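Local atomic coordinates of short-chain type dehydrogenase/reductase (Mycobacterium ulcerans, PDB entry 3SVT), a protein that probably works as an NAD-dependent oxidoreductase of the short-chain dehydrogenase/reductase family, perhaps in the breakdown of aromatic hydrocarbons. Residues Gln10-Leu15 against Arg91-Val96; Gly30-Gly35 against Gly63-Glu68; Thr157-Gly162 against Leu258-Asp263. All coordinates share one frame; numbering follows the deposited sequence.

How the contacts relate
From the N terminus, strand 13-17 leads into helix 22-33, then into strands 37-42 and 64-69. Contact 2 closes the shorter loop, joining the end of helix 22-33 to the start of strand 64-69. Contact 1 closes a longer loop that contains it, pairing strand 13-17 with strand 94-97 in the parallel sheet. These two touch: Tyr14 CB lies 3.9 Å from Leu31 CD1. Contact 3 opens only after contact 1 has closed. It ties the loop before helix 163-182 to the loop before helix 265-272. It lies on the opposite side of the chain's centre, its centre about 34 Å from that of contact 1 and about 35 Å from that of contact 2.

Contact 1: Gln10-Leu15 against Arg91-Val96; sequences QDRTYL and RLHGVV
This is a buried parallel strand pairing between Thr13-Leu15 and Gly94-Val96, inside the central sheet. Leu15 is bonded through both its backbone N and its backbone O: the N donates to Gly94 O at 3.1 Å, and the O accepts from Val96 N at 3.0 Å. Where the strands begin, Thr13 O takes a 2.8 Å bond from His93 N and a weak one from Gly94 N. His93 also returns a bond with its side chain. With CG beside its own backbone N (chi1 -70°), the ring turns ND1 to Thr13 N. His93 ND1 accepts from Thr13 N at 3.0 Å, although that N lies 35° out of the ring plane. Arg12 CB sits over a face of the His93 ring, a CH-pi contact of 3.8 Å to the centroid. The pairing belongs to the Rossmann fold of this family, in which strand 13-17 lies between strands 37-42 and 94-97. Tyr14 lays ring atom CD1 3.6 Å from Gly94 CA, where no side chain intervenes. On the opposite sheet face, Leu15 CB meets Leu92 CD1 and Val95 CG2. Arg12 NH2 forms a salt bridge with Asp240, and Thr13 OG1 hydrogen-bonds to His89.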
loop_
_atom_site.group_PDB
_atom_site.type_symbol
_atom_site.label_atom_id
_atom_site.label_comp_id
_atom_site.label_asym_id
_atom_site.label_seq_id
_atom_site.Cartn_x
_atom_site.Cartn_y
_atom_site.Cartn_z
ATOM N N GLN B 10 30.747 17.387 -3.348
ATOM C CA GLN B 10 31.647 18.533 -3.348
ATOM C C GLN B 10 31.129 19.610 -4.278
ATOM O O GLN B 10 30.743 19.325 -5.407
ATOM C CB GLN B 10 33.072 18.121 -3.748
ATOM C CG GLN B 10 33.870 17.569 -2.583
ATOM C CD GLN B 10 35.336 17.437 -2.873
ATOM O OE1 GLN B 10 35.775 17.540 -4.024
ATOM N NE2 GLN B 10 36.116 17.201 -1.826
ATOM N N ASP B 11 31.114 20.846 -3.783
ATOM C CA ASP B 11 30.664 22.017 -4.558
ATOM C C ASP B 11 29.172 21.986 -4.884
ATOM O O ASP B 11 28.718 22.608 -5.845
ATOM C CB ASP B 11 31.471 22.178 -5.862
ATOM C CG ASP B 11 32.924 22.491 -5.623
ATOM O OD1 ASP B 11 33.282 22.957 -4.521
ATOM O OD2 ASP B 11 33.714 22.273 -6.561
ATOM N N ARG B 12 28.404 21.263 -4.083
ATOM C CA ARG B 12 26.950 21.295 -4.195
ATOM C C ARG B 12 26.407 21.969 -2.955
ATOM O O ARG B 12 27.025 21.878 -1.895
ATOM C CB ARG B 12 26.367 19.877 -4.340
ATOM C CG ARG B 12 26.823 19.185 -5.627
ATOM C CD ARG B 12 26.130 17.830 -5.828
ATOM N NE ARG B 12 26.687 17.115 -6.982
ATOM C CZ ARG B 12 26.087 16.111 -7.628
ATOM N NH1 ARG B 12 24.882 15.659 -7.247
ATOM N NH2 ARG B 12 26.699 15.543 -8.663
ATOM N N THR B 13 25.242 22.609 -3.098
ATOM C CA THR B 13 24.619 23.378 -2.029
ATOM C C THR B 13 23.280 22.775 -1.649
ATOM O O THR B 13 22.488 22.433 -2.518
ATOM C CB THR B 13 24.419 24.844 -2.432
ATOM O OG1 THR B 13 25.663 25.371 -2.912
ATOM C CG2 THR B 13 23.943 25.692 -1.221
ATOM N N TYR B 14 23.045 22.650 -0.346
ATOM C CA TYR B 14 21.819 22.049 0.180
ATOM C C TYR B 14 21.189 22.897 1.275
ATOM O O TYR B 14 21.891 23.542 2.035
ATOM C CB TYR B 14 22.099 20.644 0.733
ATOM C CG TYR B 14 22.674 19.745 -0.306
ATOM C CD1 TYR B 14 21.855 19.020 -1.156
ATOM C CD2 TYR B 14 24.064 19.657 -0.486
ATOM C CE1 TYR B 14 22.409 18.201 -2.157
ATOM C CE2 TYR B 14 24.608 18.859 -1.466
ATOM C CZ TYR B 14 23.780 18.133 -2.306
ATOM O OH TYR B 14 24.354 17.333 -3.290
ATOM N N LEU B 15 19.859 22.861 1.342
ATOM C CA LEU B 15 19.101 23.424 2.446
ATOM C C LEU B 15 18.634 22.285 3.376
ATOM O O LEU B 15 18.083 21.279 2.923
ATOM C CB LEU B 15 17.882 24.185 1.917
ATOM C CG LEU B 15 16.986 24.798 2.999
ATOM C CD1 LEU B 15 17.704 26.019 3.608
ATOM C CD2 LEU B 15 15.638 25.150 2.401
ATOM N N ARG B 91 23.000 28.094 -7.290
ATOM C CA ARG B 91 22.190 26.909 -7.535
ATOM C C ARG B 91 21.892 26.173 -6.249
ATOM O O ARG B 91 22.729 26.134 -5.370
ATOM C CB ARG B 91 22.906 25.967 -8.501
ATOM C CG ARG B 91 21.946 25.047 -9.247
ATOM C CD ARG B 91 22.646 24.154 -10.270
ATOM N NE ARG B 91 21.930 22.893 -10.485
ATOM C CZ ARG B 91 22.310 21.931 -11.326
ATOM N NH1 ARG B 91 23.396 22.083 -12.084
ATOM N NH2 ARG B 91 21.588 20.819 -11.428
ATOM N N LEU B 92 20.698 25.593 -6.144
ATOM C CA LEU B 92 20.304 24.787 -4.981
ATOM C C LEU B 92 20.169 23.354 -5.465
ATOM O O LEU B 92 19.298 23.050 -6.276
ATOM C CB LEU B 92 18.994 25.282 -4.355
ATOM C CG LEU B 92 18.409 24.434 -3.209
ATOM C CD1 LEU B 92 19.299 24.470 -1.972
ATOM C CD2 LEU B 92 17.011 24.896 -2.853
ATOM N N HIS B 93 21.055 22.488 -4.979
ATOM C CA HIS B 93 21.134 21.106 -5.434
ATOM C C HIS B 93 20.131 20.205 -4.727
ATOM O O HIS B 93 19.747 19.163 -5.248
ATOM C CB HIS B 93 22.552 20.574 -5.252
ATOM C CG HIS B 93 23.529 21.203 -6.185
ATOM N ND1 HIS B 93 24.184 22.382 -5.895
ATOM C CD2 HIS B 93 23.891 20.870 -7.449
ATOM C CE1 HIS B 93 24.952 22.717 -6.918
ATOM N NE2 HIS B 93 24.790 21.816 -7.874
ATOM N N GLY B 94 19.710 20.572 -3.536
ATOM C CA GLY B 94 18.768 19.704 -2.855
ATOM C C GLY B 94 18.317 20.219 -1.524
ATOM O O GLY B 94 18.820 21.226 -1.032
ATOM N N VAL B 95 17.385 19.476 -0.940
ATOM C CA VAL B 95 16.775 19.848 0.314
ATOM C C VAL B 95 16.531 18.588 1.083
ATOM O O VAL B 95 16.119 17.585 0.509
ATOM C CB VAL B 95 15.374 20.548 0.101
ATOM C CG1 VAL B 95 14.685 20.821 1.424
ATOM C CG2 VAL B 95 15.529 21.830 -0.668
ATOM N N VAL B 96 16.761 18.659 2.386
ATOM C CA VAL B 96 16.293 17.656 3.318
ATOM C C VAL B 96 15.446 18.349 4.371
ATOM O O VAL B 96 15.944 19.217 5.137
ATOM C CB VAL B 96 17.442 16.899 3.984
ATOM C CG1 VAL B 96 16.872 15.688 4.780
ATOM C CG2 VAL B 96 18.467 16.415 2.939
#

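Contact 2: Gly30-Gly35 against Gly63-Glu68; sequences GLVAAG and GAIRYE
Val32 carries this contact, with its two methyls spread over Gly63 and the first residues of strand 64-69. Val32 CG1 packs 3.9 Å from Gly63 CA. Val32 CG2 reaches further along, 3.6 Å from Ala64 O and 4.2 Å from Ile65 CB. The first torsion sets this division: CG1 is anti to the backbone N (chi1 174°), while CG2 stands beside that N. The backbone joins in through Val32 O, which receives a CA-H...O contact of 3.5 Å from Gly63 CA. Gly63 has no side chain, and its CA packs directly on that carbonyl oxygen. No hydrogen bond links the two segments. Val32 O instead accepts a 2.9 Å bond from Gly35 N, within the Schellman motif that ends the helix. Gly35 has the positive phi of that motif (97°), and its CA comes 3.9 Å from Gly63 N. Further out, Ile65 packs on Val52 and Glu56, and Val32 also touches Val38. The contact lies at the C-terminal end of the first helix of the Rossmann fold. Val32 of helix 22-33 meets strands 37-42 and 64-69, and Ile65 is also covered by helix 45-57.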
loop_
_atom_site.group_PDB
_atom_site.type_symbol
_atom_site.label_atom_id
_atom_site.label_comp_id
_atom_site.label_asym_id
_atom_site.label_seq_id
_atom_site.Cartn_x
_atom_site.Cartn_y
_atom_site.Cartn_z
ATOM N N GLY B 30 26.704 15.257 8.006
ATOM C CA GLY B 30 27.083 14.382 6.907
ATOM C C GLY B 30 27.471 15.103 5.632
ATOM O O GLY B 30 28.498 14.805 5.015
ATOM N N LEU B 31 26.639 16.044 5.223
ATOM C CA LEU B 31 26.862 16.787 3.967
ATOM C C LEU B 31 28.092 17.681 4.019
ATOM O O LEU B 31 28.914 17.705 3.076
ATOM C CB LEU B 31 25.624 17.628 3.627
ATOM C CG LEU B 31 24.397 16.819 3.168
ATOM C CD1 LEU B 31 23.139 17.689 3.101
ATOM C CD2 LEU B 31 24.639 16.166 1.829
ATOM N N VAL B 32 28.218 18.433 5.106
ATOM C CA VAL B 32 29.382 19.312 5.258
ATOM C C VAL B 32 30.659 18.473 5.247
ATOM O O VAL B 32 31.635 18.831 4.558
ATOM C CB VAL B 32 29.321 20.194 6.526
ATOM C CG1 VAL B 32 30.618 20.970 6.685
ATOM C CG2 VAL B 32 28.126 21.168 6.450
ATOM N N ALA B 33 30.629 17.342 5.961
ATOM C CA ALA B 33 31.805 16.492 6.045
ATOM C C ALA B 33 32.145 15.927 4.674
ATOM O O ALA B 33 33.299 15.688 4.388
ATOM C CB ALA B 33 31.623 15.365 7.087
ATOM N N ALA B 34 31.145 15.754 3.812
ATOM C CA ALA B 34 31.394 15.262 2.456
ATOM C C ALA B 34 31.823 16.364 1.482
ATOM O O ALA B 34 32.023 16.083 0.299
ATOM C CB ALA B 34 30.155 14.515 1.918
ATOM N N GLY B 35 31.970 17.606 1.963
ATOM C CA GLY B 35 32.415 18.717 1.117
ATOM C C GLY B 35 31.311 19.605 0.547
ATOM O O GLY B 35 31.575 20.448 -0.329
ATOM N N GLY B 63 33.966 21.773 3.003
ATOM C CA GLY B 63 32.588 22.010 3.425
ATOM C C GLY B 63 32.352 23.448 3.883
ATOM O O GLY B 63 33.292 24.166 4.216
ATOM N N ALA B 64 31.092 23.873 3.861
ATOM C CA ALA B 64 30.698 25.216 4.299
ATOM C C ALA B 64 29.352 25.116 4.995
ATOM O O ALA B 64 28.528 24.264 4.636
ATOM C CB ALA B 64 30.607 26.160 3.111
ATOM N N ILE B 65 29.126 25.974 5.986
ATOM C CA ILE B 65 27.897 25.931 6.764
ATOM C C ILE B 65 27.441 27.343 7.108
ATOM O O ILE B 65 28.270 28.205 7.445
ATOM C CB ILE B 65 28.080 25.098 8.052
ATOM C CG1 ILE B 65 26.781 25.003 8.855
ATOM C CG2 ILE B 65 29.168 25.707 8.946
ATOM C CD1 ILE B 65 25.594 24.400 8.123
ATOM N N ARG B 66 26.121 27.547 7.016
ATOM C CA ARG B 66 25.436 28.812 7.292
ATOM C C ARG B 66 24.126 28.526 8.007
ATOM O O ARG B 66 23.615 27.408 7.937
ATOM C CB ARG B 66 25.055 29.524 5.999
ATOM C CG ARG B 66 26.182 30.079 5.214
ATOM C CD ARG B 66 25.685 30.757 3.922
ATOM N NE ARG B 66 24.778 31.881 4.168
ATOM C CZ ARG B 66 24.428 32.790 3.263
ATOM N NH1 ARG B 66 24.909 32.738 2.022
ATOM N NH2 ARG B 66 23.596 33.766 3.602
ATOM N N TYR B 67 23.555 29.541 8.646
ATOM C CA TYR B 67 22.208 29.425 9.211
ATOM C C TYR B 67 21.337 30.662 8.948
ATOM O O TYR B 67 21.847 31.750 8.738
ATOM C CB TYR B 67 22.264 29.120 10.694
ATOM C CG TYR B 67 22.538 30.320 11.573
ATOM C CD1 TYR B 67 21.512 30.916 12.322
ATOM C CD2 TYR B 67 23.811 30.858 11.669
ATOM C CE1 TYR B 67 21.759 32.001 13.144
ATOM C CE2 TYR B 67 24.062 31.949 12.485
ATOM C CZ TYR B 67 23.034 32.515 13.211
ATOM O OH TYR B 67 23.289 33.595 14.012
ATOM N N GLU B 68 20.023 30.446 8.915
ATOM C CA GLU B 68 19.023 31.510 8.910
ATOM C C GLU B 68 17.886 31.068 9.836
ATOM O O GLU B 68 17.262 30.051 9.590
ATOM C CB GLU B 68 18.453 31.749 7.509
ATOM C CG GLU B 68 19.442 32.217 6.433
ATOM C CD GLU B 68 19.918 33.646 6.594
ATOM O OE1 GLU B 68 19.703 34.243 7.678
ATOM O OE2 GLU B 68 20.540 34.168 5.630
#

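Contact 3: Thr157-Gly162 against Leu258-Asp263; sequences THRWFG and LRRGPD
A type II beta turn, His158 to Phe161, packs here against the loop leading into helix 265-272, in the C-terminal half of this SDR-type Rossmann subunit and at its interface with other subunits. The turn is closed by Phe161 N bonding to His158 O. Across the contact, Pro262 CD sits over one face of the His158 ring, 3.4 Å from its centroid and 15° off the normal, a CH-pi contact. The ring is anchored by a bond from ND1 to Asn156 O. Gly261 CA is 3.9 Å from His158 CE1 and 3.8 Å from Thr157 O; the glycine has no side chain, and its CA packs directly on that oxygen.

No direct hydrogen bond crosses between the segments, and three waters do the bridging. One accepts from both N and NE of Arg159 and donates to Pro262 O. The bend of the Arg159 chain at chi3 (-82°) turns NE back toward this water. A second water joins Arg159 O to Pro262 O. A third accepts from Gly261 N and lies 2.7 Å from Thr157 O, to which it can donate. Pro262 O therefore receives two waters.

The Arg159 guanidinium has Asp263 CG over one face, with the two planes 28° apart. Arg159 NH1 is 4.4 Å from Asp263 OD2, but the oxygen lies well off the guanidinium plane, so only charge attraction is expected. Asp180 and Glu181 of the second subunit bond to Thr157 OG1 and Trp160 N, while Leu258 and Arg259 pack on Thr157 and Arg159 of the third subunit.

Trp160 NE1 bonds to Leu277 O. At the edge of the indole, in the ring plane, Asp263 OD1 lies 3.6 Å from Trp160 CZ3, while the same oxygen bonds to Ser265 OG.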
loop_
_atom_site.group_PDB
_atom_site.type_symbol
_atom_site.label_atom_id
_atom_site.label_comp_id
_atom_site.label_asym_id
_atom_site.label_seq_id
_atom_site.Cartn_x
_atom_site.Cartn_y
_atom_site.Cartn_z
ATOM N N THR B 157 -0.462 2.854 12.131
ATOM C CA THR B 157 -1.237 3.606 13.143
ATOM C C THR B 157 -0.606 3.541 14.556
ATOM O O THR B 157 -0.282 2.449 15.069
ATOM C CB THR B 157 -2.692 3.094 13.256
ATOM O OG1 THR B 157 -2.692 1.667 13.469
ATOM C CG2 THR B 157 -3.510 3.475 11.966
ATOM N N HIS B 158 -0.417 4.731 15.138
ATOM C CA HIS B 158 0.086 4.903 16.479
ATOM C C HIS B 158 -1.114 5.387 17.302
ATOM O O HIS B 158 -1.440 6.581 17.286
ATOM C CB HIS B 158 1.207 5.963 16.531
ATOM C CG HIS B 158 2.528 5.502 15.992
ATOM N ND1 HIS B 158 2.639 4.664 14.902
ATOM C CD2 HIS B 158 3.797 5.783 16.386
ATOM C CE1 HIS B 158 3.921 4.441 14.655
ATOM N NE2 HIS B 158 4.645 5.109 15.539
ATOM N N ARG B 159 -1.781 4.456 17.985
ATOM C CA ARG B 159 -2.878 4.828 18.856
ATOM C C ARG B 159 -2.435 5.997 19.755
ATOM O O ARG B 159 -1.361 5.950 20.372
ATOM C CB ARG B 159 -3.327 3.623 19.719
ATOM C CG ARG B 159 -4.250 2.627 19.013
ATOM C CD ARG B 159 -4.374 1.295 19.808
ATOM N NE ARG B 159 -3.208 0.458 19.493
ATOM C CZ ARG B 159 -2.925 -0.731 20.024
ATOM N NH1 ARG B 159 -3.696 -1.248 20.961
ATOM N NH2 ARG B 159 -1.832 -1.393 19.620
ATOM N N TRP B 160 -3.269 7.033 19.776
ATOM C CA TRP B 160 -3.194 8.183 20.689
ATOM C C TRP B 160 -2.172 9.238 20.267
ATOM O O TRP B 160 -1.852 10.143 21.040
ATOM C CB TRP B 160 -3.000 7.747 22.137
ATOM C CG TRP B 160 -3.950 6.643 22.522
ATOM C CD1 TRP B 160 -5.301 6.729 22.632
ATOM C CD2 TRP B 160 -3.607 5.292 22.825
ATOM N NE1 TRP B 160 -5.834 5.512 22.984
ATOM C CE2 TRP B 160 -4.808 4.616 23.132
ATOM C CE3 TRP B 160 -2.398 4.589 22.892
ATOM C CZ2 TRP B 160 -4.837 3.261 23.457
ATOM C CZ3 TRP B 160 -2.431 3.247 23.250
ATOM C CH2 TRP B 160 -3.645 2.597 23.519
ATOM N N PHE B 161 -1.675 9.128 19.033
ATOM C CA PHE B 161 -0.697 10.089 18.526
ATOM C C PHE B 161 -1.382 11.175 17.740
ATOM O O PHE B 161 -0.706 12.079 17.267
ATOM C CB PHE B 161 0.399 9.408 17.687
ATOM C CG PHE B 161 1.527 8.838 18.513
ATOM C CD1 PHE B 161 1.275 7.909 19.524
ATOM C CD2 PHE B 161 2.835 9.244 18.296
ATOM C CE1 PHE B 161 2.312 7.388 20.291
ATOM C CE2 PHE B 161 3.887 8.716 19.052
ATOM C CZ PHE B 161 3.627 7.792 20.039
ATOM N N GLY B 162 -2.713 11.071 17.592
ATOM C CA GLY B 162 -3.528 12.129 17.013
ATOM C C GLY B 162 -2.973 12.612 15.682
ATOM O O GLY B 162 -2.876 11.846 14.723
ATOM N N LEU B 258 6.703 -3.915 9.512
ATOM C CA LEU B 258 6.209 -5.260 9.261
ATOM C C LEU B 258 5.370 -5.790 10.399
ATOM O O LEU B 258 4.648 -6.796 10.216
ATOM C CB LEU B 258 7.380 -6.223 9.048
ATOM C CG LEU B 258 8.310 -5.779 7.912
ATOM C CD1 LEU B 258 9.553 -6.645 7.916
ATOM C CD2 LEU B 258 7.534 -5.853 6.623
ATOM N N ARG B 259 5.469 -5.143 11.554
ATOM C CA ARG B 259 4.699 -5.540 12.740
ATOM C C ARG B 259 3.669 -4.424 13.003
ATOM O O ARG B 259 2.845 -4.157 12.141
ATOM C CB ARG B 259 5.651 -5.817 13.906
ATOM C CG ARG B 259 6.682 -6.894 13.541
ATOM C CD ARG B 259 7.357 -7.586 14.713
ATOM N NE ARG B 259 8.380 -8.528 14.203
ATOM C CZ ARG B 259 9.450 -8.969 14.875
ATOM N NH1 ARG B 259 9.685 -8.590 16.139
ATOM N NH2 ARG B 259 10.305 -9.807 14.273
ATOM N N ARG B 260 3.702 -3.751 14.145
ATOM C CA ARG B 260 2.722 -2.693 14.402
ATOM C C ARG B 260 3.381 -1.444 14.975
ATOM O O ARG B 260 4.539 -1.457 15.383
ATOM C CB ARG B 260 1.640 -3.195 15.354
ATOM C CG ARG B 260 2.156 -3.704 16.672
ATOM C CD ARG B 260 1.065 -3.788 17.714
ATOM N NE ARG B 260 1.586 -4.403 18.923
ATOM C CZ ARG B 260 2.281 -3.758 19.861
ATOM N NH1 ARG B 260 2.532 -2.453 19.768
ATOM N NH2 ARG B 260 2.708 -4.415 20.920
ATOM N N GLY B 261 2.632 -0.345 15.005
ATOM C CA GLY B 261 3.058 0.796 15.757
ATOM C C GLY B 261 3.097 0.448 17.241
ATOM O O GLY B 261 2.527 -0.552 17.659
ATOM N N PRO B 262 3.744 1.301 18.051
ATOM C CA PRO B 262 3.839 1.086 19.476
ATOM C C PRO B 262 2.513 1.267 20.216
ATOM O O PRO B 262 1.602 1.991 19.766
ATOM C CB PRO B 262 4.846 2.151 19.918
ATOM C CG PRO B 262 4.567 3.278 18.997
ATOM C CD PRO B 262 4.338 2.589 17.653
ATOM N N ASP B 263 2.431 0.587 21.350
ATOM C CA ASP B 263 1.297 0.658 22.270
ATOM C C ASP B 263 1.778 1.432 23.494
ATOM O O ASP B 263 2.579 0.915 24.276
ATOM C CB ASP B 263 0.897 -0.772 22.637
ATOM C CG ASP B 263 -0.228 -0.843 23.653
ATOM O OD1 ASP B 263 -0.738 0.201 24.142
ATOM O OD2 ASP B 263 -0.585 -1.985 23.963
HETATM O O HOH W 1 -0.878 1.775 18.354
HETATM O O HOH W 2 -0.245 -0.195 14.380
HETATM O O HOH W 3 0.458 4.037 21.007
#